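Local coordinates for protein GCN5-related N-acetyltransferase (Kribbella flavida, PDB 4IUS) that is a GCN5-related N-acetyltransferase that probably transfers acyl groups, other than amino-acyl groups, to an acceptor, at residues S12-G17 against R44-E49; L81-N86 against T246-G251. The protein carries 1 engineered substitution. All blocks are in the same frame, centred on the assembly; numbering follows the deposited sequence. Where two conformers were deposited one is given.

Interaction 1: residues S12-G17 against R44-E49; sequences SAQLQG and RAVAAE. With EDO (1,2-ethanediol), chain E; SO4 (sulfate ion), chain C; SO4 (sulfate ion), chain D.
Leu15 and Val46 meet where helix segment 12-17 runs over strand 44-47, the axes approaching to 9.2 Å with 140° between their N-to-C directions. No hydrogen bond joins the segments; the contact is mainly apolar, led by Leu15 and Val46. Leu15 extends CG trans to its own N (chi1 178°), which carries its methyls toward the strand and the turn that follows it. Leu15 CD1 rests on Val46 CG2 at 3.7 Å, while Leu15 CD2 reaches the turn, 3.7 Å from the carbonyl oxygen Ala48 O. The other branch of Val46, CG1, lies 4.0 Å from Gln14 NE2, a van der Waals contact of the conformer given. A beta-branched valine suits this place because its two methyls can serve two helix residues, while the leucine fork spans strand and turn. Val31 and Leu33 of strand 30-35 also receive Leu15, and Leu18 covers Val46 from the next helical turn. Elsewhere on the helix, polar groups hold small molecules, probably from the crystallisation liquor. Gln16 NE2 donates to O2 of sulfate D at 2.9 Å and, at longer range, to two oxygens of sulfate C. Ethanediol O2 bonds Ala13 O at 3.0 Å and lies near Gly17 CA. The arrangement is helix-on-sheet packing: helix 6-19 packs through Leu15 and Leu18 on strands 30-35 and 44-47 of the three-stranded antiparallel sheet.

Interaction 2: residues L81-N86 against T246-G251; sequences LVEEAN and TAVHLG
Leu81 and Val248 form a hydrogen-bonded pair of an antiparallel beta arrangement, in which strand 78-82 pairs with strand 242-251. The tightly packed part lies here: Leu81 N donates to Val248 O at 3.0 Å, within the carbonyl plane, and Val248 N returns a bond to Leu81 O, tilted 35° from its plane. Val82 and Ala247 make the adjoining non-hydrogen-bonded pair, whose CA atoms lie 4.4 Å apart, the spacing usual for such a pair. On the face of Leu81 and Val248, Leu81 CD1 touches Leu250 CD1 at 4.1 Å; helix 89-95 covers these aliphatic groups. Glu83 extends the pairing, its N donating to Thr246 O at 2.8 Å, as its carboxylate turns to Gly88 N.

The solvent side is polar instead. Glu84 is exposed, yet its chain folds at chi2 (86°) and brings the carboxylate to Thr246 N and OG1. Two syn-side bonds grip that group, Thr246 N reaching Glu84 OE1 at 2.8 Å. Replacing Thr246 by alanine is likely to leave Glu84 OE2 without its hydroxyl partner, with only the backbone N still holding the carboxylate. In that second bond Thr246 OG1 donates to Glu84 OE2 at 2.7 Å, 15° out of the carboxylate plane.

Interactions 1 and 2 lie side by side, their centres about 11 Å apart, and touch through the end of strand 44-47 and the segment 81-86. Leu81 CD2 packs 3.6 Å from Ala47 N, and Asn86 ND2 probably hydrogen-bonds Glu49 O at 3.2 Å. Backbone bonds from Ala45 to Ser78 and Glu80 tie strand 44-47 to strand 78-82, joining the sheet beneath the helix to the strand pair. Helix 6-19 belongs to both surroundings, since Ala7 and Ala11 meet Val82. The ethanediol of interaction 1 also bonds Trp224 NE1, so that helix neighbours strand 222-225; no bound substrate or cofactor marks either contact.

Interaction 1: residues S12-G17 against R44-E49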
loop_
_atom_site.group_PDB
_atom_site.type_symbol
_atom_site.label_atom_id
_atom_site.label_comp_id
_atom_site.label_asym_id
_atom_site.label_seq_id
_atom_site.Cartn_x
_atom_site.Cartn_y
_atom_site.Cartn_z
ATOM N N SER A 12 -10.557 0.117 -6.224
ATOM C CA SER A 12 -10.992 1.362 -6.812
ATOM C C SER A 12 -10.356 2.573 -6.106
ATOM O O SER A 12 -9.950 3.528 -6.755
ATOM C CB SER A 12 -12.526 1.482 -6.804
ATOM O OG SER A 12 -13.131 0.591 -7.721
ATOM N N ALA A 13 -10.285 2.518 -4.785
ATOM C CA ALA A 13 -9.672 3.582 -4.019
ATOM C C ALA A 13 -8.178 3.650 -4.296
ATOM O O ALA A 13 -7.614 4.770 -4.365
ATOM C CB ALA A 13 -9.933 3.397 -2.532
ATOM N N GLN A 14 -7.522 2.505 -4.439
ATOM C CA GLN A 14 -6.115 2.497 -4.779
ATOM C C GLN A 14 -5.888 3.210 -6.115
ATOM O O GLN A 14 -4.997 4.040 -6.254
ATOM C CB GLN A 14 -5.597 1.066 -4.831
ATOM C CG GLN A 14 -4.115 0.943 -5.070
ATOM C CD GLN A 14 -3.752 -0.502 -5.266
ATOM O OE1 GLN A 14 -3.226 -1.138 -4.365
ATOM N NE2 GLN A 14 -4.104 -1.051 -6.423
ATOM N N LEU A 15 -6.703 2.877 -7.107
ATOM C CA LEU A 15 -6.587 3.531 -8.409
ATOM C C LEU A 15 -6.788 5.041 -8.310
ATOM O O LEU A 15 -6.015 5.813 -8.860
ATOM C CB LEU A 15 -7.547 2.913 -9.399
ATOM C CG LEU A 15 -7.621 3.480 -10.798
ATOM C CD1 LEU A 15 -6.286 3.485 -11.513
ATOM C CD2 LEU A 15 -8.700 2.775 -11.608
ATOM N N GLN A 16 -7.842 5.438 -7.606
ATOM C CA GLN A 16 -8.150 6.846 -7.409
ATOM C C GLN A 16 -6.949 7.579 -6.799
ATOM O O GLN A 16 -6.597 8.700 -7.220
ATOM C CB GLN A 16 -9.393 6.983 -6.518
ATOM C CG GLN A 16 -9.894 8.399 -6.316
ATOM C CD GLN A 16 -11.093 8.472 -5.395
ATOM O OE1 GLN A 16 -11.794 7.480 -5.160
ATOM N NE2 GLN A 16 -11.335 9.649 -4.862
ATOM N N GLY A 17 -6.273 6.945 -5.830
ATOM C CA GLY A 17 -5.075 7.553 -5.223
ATOM C C GLY A 17 -3.906 7.635 -6.191
ATOM O O GLY A 17 -3.229 8.680 -6.301
ATOM N N ARG A 44 3.295 1.290 -12.485
ATOM C CA ARG A 44 2.770 -0.071 -12.488
ATOM C C ARG A 44 1.453 -0.059 -13.221
ATOM O O ARG A 44 0.876 1.008 -13.501
ATOM C CB ARG A 44 2.555 -0.599 -11.062
ATOM C CG ARG A 44 1.454 0.091 -10.317
ATOM C CD ARG A 44 1.190 -0.489 -8.939
ATOM N NE ARG A 44 2.379 -0.305 -8.114
ATOM C CZ ARG A 44 2.405 0.250 -6.904
ATOM N NH1 ARG A 44 1.281 0.575 -6.277
ATOM N NH2 ARG A 44 3.583 0.371 -6.274
ATOM N N ALA A 45 0.970 -1.256 -13.537
ATOM C CA ALA A 45 -0.390 -1.432 -14.036
ATOM C C ALA A 45 -1.312 -1.943 -12.927
ATOM O O ALA A 45 -0.863 -2.713 -12.060
ATOM C CB ALA A 45 -0.433 -2.348 -15.229
ATOM N N VAL A 46 -2.580 -1.556 -13.010
ATOM C CA VAL A 46 -3.625 -2.081 -12.143
ATOM C C VAL A 46 -4.877 -2.332 -13.002
ATOM O O VAL A 46 -4.881 -2.031 -14.212
ATOM C CB VAL A 46 -3.921 -1.143 -10.931
ATOM C CG1 VAL A 46 -2.642 -0.874 -10.104
ATOM C CG2 VAL A 46 -4.588 0.145 -11.401
ATOM N N ALA A 47 -5.914 -2.915 -12.395
ATOM C CA ALA A 47 -7.164 -3.098 -13.118
ATOM C C ALA A 47 -7.829 -1.752 -13.392
ATOM O O ALA A 47 -7.935 -0.921 -12.510
ATOM C CB ALA A 47 -8.138 -3.942 -12.328
ATOM N N ALA A 48 -8.261 -1.552 -14.622
ATOM C CA ALA A 48 -8.939 -0.320 -14.992
ATOM C C ALA A 48 -10.301 -0.169 -14.368
ATOM O O ALA A 48 -10.722 0.962 -14.139
ATOM C CB ALA A 48 -9.056 -0.259 -16.525
ATOM N N GLU A 49 -10.995 -1.297 -14.180
ATOM C CA GLU A 49 -12.399 -1.326 -13.763
ATOM C C GLU A 49 -12.602 -2.434 -12.709
ATOM O O GLU A 49 -13.174 -3.483 -12.995
ATOM C CB GLU A 49 -13.323 -1.572 -14.965
ATOM C CG GLU A 49 -13.242 -0.499 -16.057
ATOM C CD GLU A 49 -14.056 -0.871 -17.280
ATOM O OE1 GLU A 49 -14.964 -1.716 -17.154
ATOM O OE2 GLU A 49 -13.732 -0.353 -18.361
HETATM C C1 EDO E . -5.516 4.001 -0.406
HETATM O O1 EDO E . -5.884 2.704 -0.908
HETATM C C2 EDO E . -6.423 5.046 -1.045
HETATM O O2 EDO E . -5.791 5.655 -2.190
HETATM S S SO4 C . -9.827 12.932 -6.069
HETATM O O1 SO4 C . -10.162 12.679 -4.651
HETATM O O2 SO4 C . -8.357 12.952 -6.238
HETATM O O3 SO4 C . -10.299 11.805 -6.905
HETATM O O4 SO4 C . -10.382 14.223 -6.508
HETATM S S SO4 D . -14.245 10.811 -2.581
HETATM O O1 SO4 D . -14.989 10.325 -1.400
HETATM O O2 SO4 D . -12.817 10.405 -2.546
HETATM O O3 SO4 D . -14.837 10.297 -3.829
HETATM O O4 SO4 D . -14.377 12.271 -2.592
#

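Interaction 2: residues L81-N86 against T246-G251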
loop_
_atom_site.group_PDB
_atom_site.type_symbol
_atom_site.label_atom_id
_atom_site.label_comp_id
_atom_site.label_asym_id
_atom_site.label_seq_id
_atom_site.Cartn_x
_atom_site.Cartn_y
_atom_site.Cartn_z
ATOM N N LEU A 81 -2.950 -6.357 -8.541
ATOM C CA LEU A 81 -4.366 -6.625 -8.619
ATOM C C LEU A 81 -4.900 -7.012 -7.251
ATOM O O LEU A 81 -4.158 -7.375 -6.343
ATOM C CB LEU A 81 -4.679 -7.728 -9.623
ATOM C CG LEU A 81 -4.174 -7.514 -11.053
ATOM C CD1 LEU A 81 -4.443 -8.754 -11.896
ATOM C CD2 LEU A 81 -4.806 -6.280 -11.646
ATOM N N VAL A 82 -6.208 -6.982 -7.121
ATOM C CA VAL A 82 -6.910 -7.568 -5.981
ATOM C C VAL A 82 -7.754 -8.687 -6.580
ATOM O O VAL A 82 -8.634 -8.419 -7.396
ATOM C CB VAL A 82 -7.756 -6.522 -5.215
ATOM C CG1 VAL A 82 -8.451 -7.233 -4.035
ATOM C CG2 VAL A 82 -6.896 -5.361 -4.739
ATOM N N GLU A 83 -7.463 -9.929 -6.234
ATOM C CA GLU A 83 -8.082 -11.054 -6.934
ATOM C C GLU A 83 -9.600 -10.985 -6.925
ATOM O O GLU A 83 -10.242 -11.250 -7.922
ATOM C CB GLU A 83 -7.584 -12.377 -6.334
ATOM C CG GLU A 83 -8.233 -13.618 -6.918
ATOM C CD GLU A 83 -7.938 -13.846 -8.406
ATOM O OE1 GLU A 83 -6.854 -13.446 -8.895
ATOM O OE2 GLU A 83 -8.834 -14.428 -9.089
ATOM N N GLU A 84 -10.186 -10.674 -5.767
ATOM C CA GLU A 84 -11.629 -10.694 -5.631
ATOM C C GLU A 84 -12.310 -9.549 -6.353
ATOM O O GLU A 84 -13.474 -9.594 -6.646
ATOM C CB GLU A 84 -12.032 -10.732 -4.157
ATOM C CG GLU A 84 -11.528 -11.948 -3.374
ATOM C CD GLU A 84 -10.121 -11.810 -2.775
ATOM O OE1 GLU A 84 -9.430 -10.800 -3.055
ATOM O OE2 GLU A 84 -9.679 -12.775 -2.063
ATOM N N ALA A 85 -11.557 -8.497 -6.654
ATOM C CA ALA A 85 -12.070 -7.352 -7.413
ATOM C C ALA A 85 -12.152 -7.698 -8.921
ATOM O O ALA A 85 -12.986 -7.164 -9.623
ATOM C CB ALA A 85 -11.175 -6.126 -7.245
ATOM N N ASN A 86 -11.240 -8.544 -9.403
ATOM C CA ASN A 86 -11.201 -8.923 -10.821
ATOM C C ASN A 86 -10.820 -10.410 -10.966
ATOM O O ASN A 86 -9.695 -10.751 -11.392
ATOM C CB ASN A 86 -10.229 -8.018 -11.591
ATOM C CG ASN A 86 -10.671 -6.575 -11.624
ATOM O OD1 ASN A 86 -10.255 -5.781 -10.786
ATOM N ND2 ASN A 86 -11.533 -6.244 -12.568
ATOM N N THR A 246 -7.270 -10.566 -1.294
ATOM C CA THR A 246 -6.011 -11.181 -1.711
ATOM C C THR A 246 -5.400 -10.288 -2.761
ATOM O O THR A 246 -5.969 -10.126 -3.839
ATOM C CB THR A 246 -6.269 -12.575 -2.377
ATOM O OG1 THR A 246 -7.114 -13.375 -1.545
ATOM C CG2 THR A 246 -4.969 -13.299 -2.665
ATOM N N ALA A 247 -4.242 -9.684 -2.481
ATOM C CA ALA A 247 -3.505 -8.957 -3.496
ATOM C C ALA A 247 -2.747 -9.952 -4.361
ATOM O O ALA A 247 -2.478 -11.086 -3.953
ATOM C CB ALA A 247 -2.558 -7.962 -2.828
ATOM N N VAL A 248 -2.412 -9.522 -5.559
ATOM C CA VAL A 248 -1.592 -10.325 -6.468
ATOM C C VAL A 248 -0.562 -9.373 -7.081
ATOM O O VAL A 248 -0.936 -8.348 -7.608
ATOM C CB VAL A 248 -2.425 -10.932 -7.613
ATOM C CG1 VAL A 248 -1.531 -11.945 -8.336
ATOM C CG2 VAL A 248 -3.686 -11.665 -7.078
ATOM N N HIS A 249 0.715 -9.689 -6.917
ATOM C CA HIS A 249 1.816 -8.865 -7.424
ATOM C C HIS A 249 2.484 -9.642 -8.530
ATOM O O HIS A 249 2.938 -10.761 -8.329
ATOM C CB HIS A 249 2.824 -8.554 -6.311
ATOM C CG HIS A 249 2.283 -7.675 -5.226
ATOM N ND1 HIS A 249 3.058 -7.213 -4.220
ATOM C CD2 HIS A 249 1.051 -7.074 -5.077
ATOM C CE1 HIS A 249 2.310 -6.428 -3.419
ATOM N NE2 HIS A 249 1.087 -6.341 -3.933
ATOM N N LEU A 250 2.513 -9.052 -9.714
ATOM C CA LEU A 250 3.045 -9.644 -10.932
ATOM C C LEU A 250 4.172 -8.806 -11.513
ATOM O O LEU A 250 4.126 -7.576 -11.452
ATOM C CB LEU A 250 1.953 -9.756 -12.011
ATOM C CG LEU A 250 0.672 -10.492 -11.603
ATOM C CD1 LEU A 250 -0.474 -9.569 -11.176
ATOM C CD2 LEU A 250 0.242 -11.394 -12.764
ATOM N N GLY A 251 5.137 -9.475 -12.120
ATOM C CA GLY A 251 6.169 -8.781 -12.835
ATOM C C GLY A 251 6.402 -9.316 -14.244
ATOM O O GLY A 251 6.220 -10.495 -14.506
#